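Side-chain contacts in uncharacterized protein (Pseudomonas aeruginosa, PDB 4E72), which is of unknown function but belongs to the DUF3298 family and is probably exported as a lipoprotein: residues L151-W156 with W172-T177; Y191-I196 with Y201-L206; D7-E12 with R92-G97; L131-M136 with E143-Q148. One frame throughout, in Å; residues are numbered along the deposited sequence. Where two conformers were deposited one is given.

How the interactions relate
From the N terminus, interaction 3 comes first and closes the longest loop, bringing the segment ahead of strand 12-19 back to the end of strand 84-95 in the six-stranded mixed sheet. Interaction 4 follows, joining the short helix 133-136 to the start of helix 142-159. Interaction 1 ties a later turn of that same helix to the segment leading into strand 179-181, and interaction 2 closes the connection between strands 187-190 and 205-208 of the three-stranded sheet. All four lie in series, so none nests in or crosses another. Interactions 1 and 2 touch through Q175 and Y191, while the R92 to E205 salt bridge links interactions 3 and 2.

Interaction 1 of 4, residues L151-W156 with W172-T177; sequences LAHKAW and WPFQRT
One face of the H153 imidazole is covered by F174, and a water sits at the edge of the imidazole, in its plane. F174 CD1 comes down over the ring to within 3.4 Å of H153 CG, and F174 CB adds a CH-pi contact 4.1 Å from the centroid of the H153 ring. The two planes are turned 39° against each other, so the pair is neither a parallel stack nor an edge-to-face arrangement, and H153 CG meets the phenyl ring obliquely. The side chains run in opposing directions, each reaching past the other. In H153, CG lies anti to the backbone N (chi1 -176°), and F174 has almost the same first torsion; this swings each ring away from its own backbone N and toward the other segment.

This is a helix meeting an extended segment within the DUF3298 region. H153 belongs to helix 142-159, whereas F174 lies in the chain that leaves helix 166-171 and runs on to strand 179-181 of the small antiparallel sheet. L206 of strand 205-208 touches the F174 ring and the H153 side chain at CB, placing the pair at the junction of helix, loop and sheet; F174 also packs on A149 and E150, one turn earlier in the long helix.

The polar rim of the histidine is joined to the loop indirectly. Water 1 lies 2.9 Å from H153 NE2 and donates a hydrogen bond to the carbonyl oxygen W172 O, also at 2.9 Å. W172 is the first residue beyond helix 166-171 to leave helical geometry, and its indole turns away from H153 to meet Y194 edge-to-face.

Interaction 2 of 4, residues Y191-I196 with Y201-L206; sequences YDAYSI and YAHPEL
The backbones of Y191 and P204 are joined by a hydrogen bond from Y191 N to P204 O (2.9 Å), which the donor enters nearly along the C=O axis, while CA-H...O contacts from H203 CA to Y191 O and from A193 CA to A202 O (3.5 Å) continue the pairing. The H203 ring turns its edge to the same Y191 O, with CD2 3.3 Å from that oxygen and near the ring plane. H203 NE2 is buried by the contact and has no hydrogen-bonding partner in the model.

On the apolar side, I196 folds back over its own segment: CD1 lies over one face of the Y191 ring, near its rim, and also reaches P204 CB at 3.8 Å and L206 CD1 at 4.0 Å. L206 CD2 approaches Y191 CE1 obliquely, and the Y191 hydroxyl is hydrogen-bonded to Q175 O. Between these residues the chain reverses in a type II turn from D192 to S195; the S195 hydroxyl donates to D192 O (2.7 Å), reinforcing a weak backbone bond. The whole is the long connection of a beta-hairpin, its antiparallel strands 187-190 and 205-208 being neighbours in the three-stranded sheet.

Interaction 3 of 4, residues D7-E12 with R92-G97; sequences DPLPTE and REQHDG
Two hydrogen bonds join L9 to Q94, and both use the primary amide of the glutamine. L9 N donates to Q94 OE1 over 2.6 Å, and Q94 NE2 returns a nearly straight bond (176° at the hydrogen) to L9 O, 3.1 Å away. L9 O lies close to the amide plane of Q94, only 4° out of it, whereas L9 N is tilted away from the carbonyl plane of the side chain. A single amide thus satisfies both backbone polar groups of one residue, much as a neighbouring strand would, and the pair of hydrogen bonds fixes the rotation of the amide. The extension of Q94 beyond CG gives it the reach to do so.

Van der Waals contacts gather round the same oxygen. Q94 OE1 is 3.5 Å from P8 CA and equally close to L9 CB, so the amide oxygen lies against the extended backbone where P8 joins L9. L9 also packs on V99 of the adjoining strand 98-108, which Q94 touches as well.

Polar and charged groups pair along the 92-97 segment rather than across the contact. H95 ND1 donates to D96 OD2 (3.0 Å) with the acceptor in the imidazole plane. R92 has salt bridges to E102 and E205, and its approach to E93 is long.

The arrangement belongs to the end of a beta-hairpin: D96 and G97, both with positive phi, turn strand 84-95 into strand 98-108, and R92 with E93 opposite I100 forms a classic beta bulge.

Interaction 4 of 4, residues L131-M136 with E143-Q148; sequences LSLQDM and EAFWKQ
Right beside L133, whose side chain reaches F145 and W146, the carboxylate oxygen D135 OD2 is held by two groups of S132. The backbone S132 N donates to it over 3.1 Å and almost straight (177°), from the anti side of the carboxylate and somewhat out of its plane; S132 OG adds a weaker bond. In return D135 N gives a weak hydrogen bond to S132 OG, completing a capping box at the start of the short helix 133-136. This turn packs against helix 142-159 in the DUF3298 region, and D135 O is further bonded to K218.

L133, the residue after the N-cap, points toward the long helix. With chi1 at -177° its branch carbon is carried away from the backbone N, and chi2 sets the directions of the methyls. L133 CD1 lies over a face of F145 in a CH-pi contact, 4.0 Å from the ring centroid and 20° off the normal, while CD2 lies chiefly against W146 and also brushes F145 CD2 and CE2.

The rings are themselves in contact: F145 CD2 sits over the centre of the W146 indole, while the edge of F145 turns toward W146 CE2. Both aromatics also touch L189 of strand 187-190, and the indole nitrogen W146 NE1 is hydrogen-bonded to E142. The second methyl, L133 CD2, comes obliquely to the indole and stops 3.6 Å from W146 CZ2.

Interaction 1 of 4, residues L151-W156 with W172-T177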
# COMPACT_ATOMS: atom_id res chain seq x y z
N LEU A 151 -14.82 -9.24 -11.80
CA LEU A 151 -16.20 -8.85 -11.51
C LEU A 151 -16.21 -7.51 -10.74
O LEU A 151 -16.99 -6.62 -11.08
CB LEU A 151 -16.93 -9.98 -10.74
CG LEU A 151 -18.37 -9.72 -10.24
CD1 LEU A 151 -19.34 -9.42 -11.39
CD2 LEU A 151 -18.85 -10.87 -9.38
N ALA A 152 -15.30 -7.37 -9.74
CA ALA A 152 -15.11 -6.15 -8.95
C ALA A 152 -14.63 -4.97 -9.84
O ALA A 152 -14.95 -3.81 -9.55
CB ALA A 152 -14.11 -6.40 -7.83
N HIS A 153 -13.91 -5.29 -10.94
CA HIS A 153 -13.49 -4.31 -11.93
C HIS A 153 -14.73 -3.78 -12.66
O HIS A 153 -14.87 -2.56 -12.82
CB HIS A 153 -12.47 -4.90 -12.91
CG HIS A 153 -11.93 -3.90 -13.90
ND1 HIS A 153 -12.18 -4.01 -15.26
CD2 HIS A 153 -11.21 -2.77 -13.69
CE1 HIS A 153 -11.59 -2.98 -15.83
NE2 HIS A 153 -10.99 -2.20 -14.93
N LYS A 154 -15.62 -4.70 -13.07
CA LYS A 154 -16.86 -4.38 -13.79
C LYS A 154 -17.77 -3.51 -12.91
O LYS A 154 -18.29 -2.51 -13.41
CB LYS A 154 -17.59 -5.65 -14.26
CG LYS A 154 -16.75 -6.50 -15.21
CD LYS A 154 -17.24 -6.46 -16.64
CE LYS A 154 -16.72 -7.64 -17.44
NZ LYS A 154 -17.26 -8.94 -16.95
N ALA A 155 -17.84 -3.82 -11.60
CA ALA A 155 -18.61 -3.02 -10.64
C ALA A 155 -18.00 -1.62 -10.51
O ALA A 155 -18.75 -0.65 -10.47
CB ALA A 155 -18.67 -3.71 -9.29
N TRP A 156 -16.65 -1.51 -10.48
CA TRP A 156 -15.90 -0.25 -10.40
C TRP A 156 -16.13 0.60 -11.66
O TRP A 156 -16.27 1.82 -11.54
CB TRP A 156 -14.40 -0.52 -10.19
CG TRP A 156 -13.56 0.73 -10.16
CD1 TRP A 156 -13.32 1.52 -9.08
CD2 TRP A 156 -12.86 1.33 -11.26
NE1 TRP A 156 -12.54 2.59 -9.44
CE2 TRP A 156 -12.26 2.50 -10.78
CE3 TRP A 156 -12.70 0.98 -12.62
CZ2 TRP A 156 -11.49 3.35 -11.60
CZ3 TRP A 156 -11.96 1.83 -13.44
CH2 TRP A 156 -11.35 2.98 -12.93
N TRP A 172 -7.37 0.77 -21.07
CA TRP A 172 -7.04 0.31 -19.74
C TRP A 172 -7.69 -1.03 -19.48
O TRP A 172 -8.69 -1.09 -18.76
CB TRP A 172 -7.45 1.35 -18.69
CG TRP A 172 -6.90 2.72 -18.93
CD1 TRP A 172 -7.54 3.78 -19.51
CD2 TRP A 172 -5.58 3.19 -18.60
NE1 TRP A 172 -6.72 4.89 -19.53
CE2 TRP A 172 -5.50 4.55 -18.99
CE3 TRP A 172 -4.45 2.58 -18.03
CZ2 TRP A 172 -4.34 5.31 -18.82
CZ3 TRP A 172 -3.30 3.34 -17.85
CH2 TRP A 172 -3.26 4.69 -18.23
N PRO A 173 -7.15 -2.15 -20.02
CA PRO A 173 -7.75 -3.45 -19.70
C PRO A 173 -7.52 -3.78 -18.22
O PRO A 173 -6.70 -3.14 -17.55
CB PRO A 173 -7.02 -4.43 -20.63
CG PRO A 173 -5.72 -3.79 -20.92
CD PRO A 173 -5.94 -2.30 -20.86
N PHE A 174 -8.26 -4.75 -17.71
CA PHE A 174 -8.09 -5.22 -16.35
C PHE A 174 -6.67 -5.81 -16.21
O PHE A 174 -6.13 -6.40 -17.16
CB PHE A 174 -9.19 -6.23 -15.98
CG PHE A 174 -9.09 -6.71 -14.55
CD1 PHE A 174 -9.12 -5.80 -13.49
CD2 PHE A 174 -8.90 -8.05 -14.26
CE1 PHE A 174 -9.00 -6.24 -12.17
CE2 PHE A 174 -8.77 -8.49 -12.94
CZ PHE A 174 -8.85 -7.59 -11.91
N GLN A 175 -6.07 -5.60 -15.05
CA GLN A 175 -4.71 -6.02 -14.71
C GLN A 175 -4.70 -6.53 -13.29
O GLN A 175 -5.55 -6.12 -12.50
CB GLN A 175 -3.77 -4.78 -14.83
CG GLN A 175 -2.33 -5.10 -15.18
CD GLN A 175 -1.38 -3.96 -14.90
OE1 GLN A 175 -1.58 -2.81 -15.33
NE2 GLN A 175 -0.29 -4.25 -14.21
N ARG A 176 -3.72 -7.37 -12.93
CA ARG A 176 -3.60 -7.80 -11.54
C ARG A 176 -2.93 -6.68 -10.75
O ARG A 176 -2.36 -5.76 -11.35
CB ARG A 176 -2.77 -9.10 -11.40
CG ARG A 176 -3.43 -10.38 -11.91
CD ARG A 176 -2.45 -11.52 -11.71
NE ARG A 176 -2.94 -12.80 -12.22
CZ ARG A 176 -2.42 -13.98 -11.89
NH1 ARG A 176 -1.39 -14.05 -11.06
NH2 ARG A 176 -2.95 -15.10 -12.38
N THR A 177 -2.94 -6.78 -9.43
CA THR A 177 -2.25 -5.82 -8.59
C THR A 177 -1.53 -6.57 -7.48
O THR A 177 -2.08 -7.54 -6.99
CB THR A 177 -3.22 -4.72 -8.04
OG1 THR A 177 -2.44 -3.78 -7.28
CG2 THR A 177 -4.38 -5.28 -7.18
O HOH W 1 -9.90 0.04 -16.35

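Interaction 2 of 4, residues Y191-I196 with Y201-L206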
# COMPACT_ATOMS: atom_id res chain seq x y z
N TYR A 191 -4.78 -0.23 -6.74
CA TYR A 191 -3.99 -0.13 -7.95
C TYR A 191 -3.06 1.06 -7.95
O TYR A 191 -3.41 2.15 -7.49
CB TYR A 191 -4.91 -0.06 -9.19
CG TYR A 191 -5.44 -1.44 -9.51
CD1 TYR A 191 -6.40 -2.04 -8.69
CD2 TYR A 191 -4.89 -2.20 -10.54
CE1 TYR A 191 -6.83 -3.34 -8.92
CE2 TYR A 191 -5.31 -3.50 -10.77
CZ TYR A 191 -6.26 -4.08 -9.94
OH TYR A 191 -6.65 -5.39 -10.13
N ASP A 192 -1.87 0.84 -8.50
CA ASP A 192 -0.92 1.90 -8.70
C ASP A 192 -1.51 2.86 -9.72
O ASP A 192 -2.32 2.44 -10.57
CB ASP A 192 0.43 1.34 -9.19
CG ASP A 192 1.27 0.75 -8.05
OD1 ASP A 192 1.49 1.47 -7.03
OD2 ASP A 192 1.75 -0.40 -8.20
N ALA A 193 -1.15 4.13 -9.62
CA ALA A 193 -1.58 5.14 -10.59
C ALA A 193 -1.12 4.70 -11.99
O ALA A 193 -0.06 4.06 -12.10
CB ALA A 193 -0.96 6.48 -10.23
N TYR A 194 -1.93 4.95 -13.01
CA TYR A 194 -1.58 4.65 -14.40
C TYR A 194 -1.48 3.14 -14.70
O TYR A 194 -0.74 2.77 -15.60
CB TYR A 194 -0.24 5.36 -14.74
CG TYR A 194 -0.10 5.81 -16.17
CD1 TYR A 194 -0.89 6.84 -16.68
CD2 TYR A 194 0.89 5.27 -16.99
CE1 TYR A 194 -0.72 7.30 -17.98
CE2 TYR A 194 1.09 5.75 -18.28
CZ TYR A 194 0.26 6.75 -18.78
OH TYR A 194 0.40 7.16 -20.08
N SER A 195 -2.24 2.27 -14.00
CA SER A 195 -2.20 0.83 -14.31
C SER A 195 -3.51 0.38 -14.95
O SER A 195 -3.46 -0.35 -15.93
CB SER A 195 -1.90 -0.00 -13.07
OG SER A 195 -2.83 0.25 -12.05
N ILE A 196 -4.68 0.79 -14.38
CA ILE A 196 -6.02 0.48 -14.89
C ILE A 196 -6.83 1.77 -15.15
O ILE A 196 -8.02 1.70 -15.49
CB ILE A 196 -6.81 -0.53 -13.99
CG1 ILE A 196 -6.99 -0.00 -12.52
CG2 ILE A 196 -6.22 -1.95 -14.08
CD1 ILE A 196 -8.20 -0.57 -11.77
N TYR A 201 -7.72 9.47 -11.92
CA TYR A 201 -8.48 8.51 -11.09
C TYR A 201 -7.68 8.07 -9.84
O TYR A 201 -8.14 7.23 -9.08
CB TYR A 201 -8.90 7.28 -11.92
CG TYR A 201 -9.96 7.59 -12.95
CD1 TYR A 201 -9.63 8.15 -14.17
CD2 TYR A 201 -11.31 7.34 -12.68
CE1 TYR A 201 -10.61 8.47 -15.11
CE2 TYR A 201 -12.30 7.68 -13.61
CZ TYR A 201 -11.95 8.23 -14.83
OH TYR A 201 -12.91 8.53 -15.76
N ALA A 202 -6.46 8.64 -9.66
CA ALA A 202 -5.53 8.39 -8.55
C ALA A 202 -5.20 6.89 -8.41
O ALA A 202 -4.69 6.28 -9.36
CB ALA A 202 -6.11 8.95 -7.24
N HIS A 203 -5.53 6.29 -7.26
CA HIS A 203 -5.24 4.89 -6.96
C HIS A 203 -6.55 4.12 -6.85
O HIS A 203 -7.11 4.09 -5.75
CB HIS A 203 -4.39 4.81 -5.68
CG HIS A 203 -3.02 5.39 -5.85
ND1 HIS A 203 -2.69 6.62 -5.32
CD2 HIS A 203 -1.96 4.91 -6.55
CE1 HIS A 203 -1.44 6.85 -5.71
NE2 HIS A 203 -0.96 5.83 -6.42
N PRO A 204 -7.08 3.56 -7.98
CA PRO A 204 -8.39 2.88 -7.90
C PRO A 204 -8.43 1.74 -6.88
O PRO A 204 -7.46 1.00 -6.71
CB PRO A 204 -8.61 2.34 -9.32
CG PRO A 204 -7.72 3.16 -10.20
CD PRO A 204 -6.55 3.53 -9.35
N GLU A 205 -9.56 1.66 -6.17
CA GLU A 205 -9.82 0.61 -5.18
C GLU A 205 -10.97 -0.25 -5.61
O GLU A 205 -12.10 0.24 -5.75
CB GLU A 205 -10.09 1.18 -3.77
CG GLU A 205 -8.84 1.62 -3.04
CD GLU A 205 -9.00 2.04 -1.59
OE1 GLU A 205 -10.07 1.78 -0.99
OE2 GLU A 205 -8.04 2.61 -1.03
N LEU A 206 -10.67 -1.53 -5.86
CA LEU A 206 -11.65 -2.55 -6.21
C LEU A 206 -12.06 -3.26 -4.93
O LEU A 206 -11.21 -3.49 -4.06
CB LEU A 206 -11.05 -3.55 -7.22
CG LEU A 206 -11.38 -3.35 -8.71
CD1 LEU A 206 -11.00 -1.96 -9.21
CD2 LEU A 206 -10.68 -4.40 -9.54
O HOH W 2 -4.69 5.58 -11.94

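Interaction 3 of 4, residues D7-E12 with R92-G97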
# COMPACT_ATOMS: atom_id res chain seq x y z
N ASP A 7 -8.17 -6.91 20.99
CA ASP A 7 -7.89 -5.53 21.36
C ASP A 7 -6.98 -4.93 20.30
O ASP A 7 -6.11 -5.65 19.82
CB ASP A 7 -7.23 -5.44 22.74
CG ASP A 7 -8.07 -5.97 23.87
OD1 ASP A 7 -9.17 -5.42 24.10
OD2 ASP A 7 -7.62 -6.92 24.55
N PRO A 8 -7.14 -3.63 19.93
CA PRO A 8 -6.22 -3.06 18.94
C PRO A 8 -4.83 -2.81 19.52
O PRO A 8 -4.70 -2.52 20.71
CB PRO A 8 -6.90 -1.74 18.56
CG PRO A 8 -7.67 -1.36 19.76
CD PRO A 8 -8.12 -2.64 20.40
N LEU A 9 -3.79 -2.93 18.67
CA LEU A 9 -2.43 -2.66 19.10
C LEU A 9 -2.21 -1.15 19.24
O LEU A 9 -2.42 -0.44 18.25
CB LEU A 9 -1.38 -3.20 18.12
CG LEU A 9 -1.07 -4.68 18.07
CD1 LEU A 9 -0.12 -4.95 16.92
CD2 LEU A 9 -0.45 -5.18 19.37
N PRO A 10 -1.78 -0.64 20.42
CA PRO A 10 -1.45 0.79 20.50
C PRO A 10 -0.19 1.06 19.67
O PRO A 10 0.64 0.17 19.48
CB PRO A 10 -1.20 1.03 22.00
CG PRO A 10 -1.51 -0.27 22.69
CD PRO A 10 -1.44 -1.35 21.67
N THR A 11 -0.07 2.27 19.12
CA THR A 11 1.08 2.58 18.27
C THR A 11 1.66 4.00 18.51
O THR A 11 0.93 4.92 18.91
CB THR A 11 0.70 2.38 16.79
OG1 THR A 11 1.81 2.78 16.00
CG2 THR A 11 -0.55 3.16 16.37
N GLU A 12 2.97 4.15 18.26
CA GLU A 12 3.68 5.42 18.37
C GLU A 12 4.03 5.92 16.95
O GLU A 12 4.66 5.20 16.17
CB GLU A 12 4.93 5.29 19.28
CG GLU A 12 5.81 6.54 19.37
CD GLU A 12 5.22 7.81 19.95
OE1 GLU A 12 4.44 7.73 20.93
OE2 GLU A 12 5.59 8.91 19.47
N ARG A 92 -4.38 1.25 8.51
CA ARG A 92 -5.64 1.44 7.81
C ARG A 92 -6.75 0.82 8.67
O ARG A 92 -7.80 1.44 8.84
CB ARG A 92 -5.59 0.82 6.39
CG ARG A 92 -6.93 0.99 5.66
CD ARG A 92 -6.84 0.89 4.17
NE ARG A 92 -8.17 0.84 3.59
CZ ARG A 92 -8.48 1.17 2.35
NH1 ARG A 92 -7.55 1.61 1.51
NH2 ARG A 92 -9.74 1.06 1.92
N GLU A 93 -6.54 -0.41 9.20
CA GLU A 93 -7.53 -1.10 10.04
C GLU A 93 -6.91 -2.10 10.98
O GLU A 93 -5.83 -2.64 10.71
CB GLU A 93 -8.55 -1.85 9.17
CG GLU A 93 -9.75 -1.03 8.74
CD GLU A 93 -10.37 -1.47 7.42
OE1 GLU A 93 -10.90 -2.60 7.37
OE2 GLU A 93 -10.33 -0.68 6.45
N GLN A 94 -7.62 -2.38 12.07
CA GLN A 94 -7.30 -3.42 13.05
C GLN A 94 -8.58 -4.17 13.34
O GLN A 94 -9.55 -3.54 13.77
CB GLN A 94 -6.68 -2.85 14.33
CG GLN A 94 -5.26 -2.41 14.11
CD GLN A 94 -4.52 -2.24 15.39
OE1 GLN A 94 -4.21 -3.21 16.08
NE2 GLN A 94 -4.19 -1.01 15.72
N HIS A 95 -8.60 -5.48 13.04
CA HIS A 95 -9.76 -6.35 13.28
C HIS A 95 -9.33 -7.80 13.29
O HIS A 95 -8.48 -8.21 12.51
CB HIS A 95 -10.90 -6.14 12.25
CG HIS A 95 -10.56 -6.59 10.85
ND1 HIS A 95 -10.91 -7.86 10.41
CD2 HIS A 95 -9.92 -5.93 9.86
CE1 HIS A 95 -10.45 -7.94 9.17
NE2 HIS A 95 -9.85 -6.80 8.79
N ASP A 96 -9.94 -8.56 14.20
CA ASP A 96 -9.85 -10.02 14.36
C ASP A 96 -8.39 -10.52 14.46
O ASP A 96 -8.07 -11.60 13.95
CB ASP A 96 -10.59 -10.69 13.17
CG ASP A 96 -12.08 -10.32 13.10
OD1 ASP A 96 -12.80 -10.59 14.08
OD2 ASP A 96 -12.51 -9.75 12.06
N GLY A 97 -7.54 -9.74 15.12
CA GLY A 97 -6.12 -10.06 15.28
C GLY A 97 -5.24 -9.67 14.10
O GLY A 97 -4.04 -9.96 14.11

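Interaction 4 of 4, residues L131-M136 with E143-Q148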
# COMPACT_ATOMS: atom_id res chain seq x y z
N LEU A 131 1.02 -11.65 5.76
CA LEU A 131 0.36 -12.55 4.81
C LEU A 131 0.52 -12.06 3.37
O LEU A 131 0.22 -10.90 3.06
CB LEU A 131 -1.13 -12.70 5.13
CG LEU A 131 -1.51 -13.04 6.57
CD1 LEU A 131 -2.98 -12.79 6.80
CD2 LEU A 131 -1.13 -14.48 6.95
N SER A 132 1.02 -12.93 2.51
CA SER A 132 1.13 -12.73 1.06
C SER A 132 -0.23 -13.17 0.46
O SER A 132 -1.06 -13.75 1.18
CB SER A 132 2.28 -13.57 0.51
OG SER A 132 2.06 -14.94 0.82
N LEU A 133 -0.46 -12.91 -0.84
CA LEU A 133 -1.71 -13.36 -1.46
C LEU A 133 -1.83 -14.87 -1.35
O LEU A 133 -2.91 -15.38 -1.04
CB LEU A 133 -1.86 -12.91 -2.93
CG LEU A 133 -3.21 -13.28 -3.64
CD1 LEU A 133 -4.45 -12.70 -2.89
CD2 LEU A 133 -3.19 -12.85 -5.09
N GLN A 134 -0.70 -15.57 -1.52
CA GLN A 134 -0.60 -17.03 -1.44
C GLN A 134 -1.07 -17.53 -0.05
O GLN A 134 -1.85 -18.48 0.02
CB GLN A 134 0.85 -17.50 -1.74
CG GLN A 134 1.05 -19.03 -1.74
CD GLN A 134 0.37 -19.71 -2.91
OE1 GLN A 134 0.89 -19.74 -4.04
NE2 GLN A 134 -0.81 -20.27 -2.67
N ASP A 135 -0.63 -16.87 1.03
CA ASP A 135 -1.02 -17.21 2.40
C ASP A 135 -2.51 -16.95 2.69
O ASP A 135 -3.04 -17.53 3.62
CB ASP A 135 -0.19 -16.42 3.42
CG ASP A 135 1.31 -16.66 3.36
OD1 ASP A 135 1.72 -17.83 3.14
OD2 ASP A 135 2.08 -15.67 3.55
N MSE A 136 -3.19 -16.09 1.91
CA MSE A 136 -4.60 -15.79 2.16
C MSE A 136 -5.56 -16.74 1.44
O MSE A 136 -6.75 -16.76 1.77
CB MSE A 136 -4.95 -14.36 1.75
CG MSE A 136 -4.16 -13.27 2.45
SE MSE A 136 -4.47 -11.61 1.45
CE MSE A 136 -2.93 -10.55 2.04
N GLU A 143 -6.37 -18.33 -9.57
CA GLU A 143 -7.14 -18.12 -10.81
C GLU A 143 -8.59 -17.70 -10.47
O GLU A 143 -9.03 -16.65 -10.94
CB GLU A 143 -7.15 -19.40 -11.65
N ALA A 144 -9.27 -18.45 -9.56
CA ALA A 144 -10.63 -18.13 -9.10
C ALA A 144 -10.69 -16.74 -8.41
O ALA A 144 -11.67 -16.02 -8.58
CB ALA A 144 -11.14 -19.20 -8.15
N PHE A 145 -9.63 -16.35 -7.66
CA PHE A 145 -9.56 -15.03 -7.02
C PHE A 145 -9.55 -13.89 -8.06
O PHE A 145 -10.31 -12.92 -7.93
CB PHE A 145 -8.33 -14.92 -6.11
CG PHE A 145 -8.14 -13.57 -5.46
CD1 PHE A 145 -8.84 -13.23 -4.31
CD2 PHE A 145 -7.23 -12.65 -5.98
CE1 PHE A 145 -8.64 -12.01 -3.68
CE2 PHE A 145 -7.04 -11.42 -5.36
CZ PHE A 145 -7.76 -11.10 -4.23
N TRP A 146 -8.73 -14.02 -9.11
CA TRP A 146 -8.64 -12.95 -10.09
C TRP A 146 -9.89 -12.91 -10.97
O TRP A 146 -10.22 -11.84 -11.48
CB TRP A 146 -7.33 -12.99 -10.89
CG TRP A 146 -6.14 -12.72 -10.01
CD1 TRP A 146 -5.24 -13.63 -9.56
CD2 TRP A 146 -5.80 -11.47 -9.38
NE1 TRP A 146 -4.32 -13.03 -8.74
CE2 TRP A 146 -4.66 -11.70 -8.58
CE3 TRP A 146 -6.33 -10.17 -9.42
CZ2 TRP A 146 -4.04 -10.69 -7.84
CZ3 TRP A 146 -5.75 -9.18 -8.66
CH2 TRP A 146 -4.61 -9.44 -7.88
N LYS A 147 -10.65 -14.03 -11.04
CA LYS A 147 -11.94 -14.06 -11.74
C LYS A 147 -12.95 -13.20 -11.00
O LYS A 147 -13.70 -12.48 -11.64
CB LYS A 147 -12.48 -15.49 -11.92
CG LYS A 147 -11.70 -16.31 -12.94
CD LYS A 147 -12.07 -16.04 -14.40
CE LYS A 147 -11.41 -17.02 -15.34
NZ LYS A 147 -11.94 -18.41 -15.21
N GLN A 148 -12.92 -13.22 -9.64
CA GLN A 148 -13.78 -12.38 -8.78
C GLN A 148 -13.33 -10.93 -8.81
O GLN A 148 -14.15 -10.02 -8.69
CB GLN A 148 -13.82 -12.90 -7.33
CG GLN A 148 -14.38 -14.32 -7.18
CD GLN A 148 -15.69 -14.52 -7.89
OE1 GLN A 148 -16.69 -13.86 -7.60
NE2 GLN A 148 -15.71 -15.41 -8.89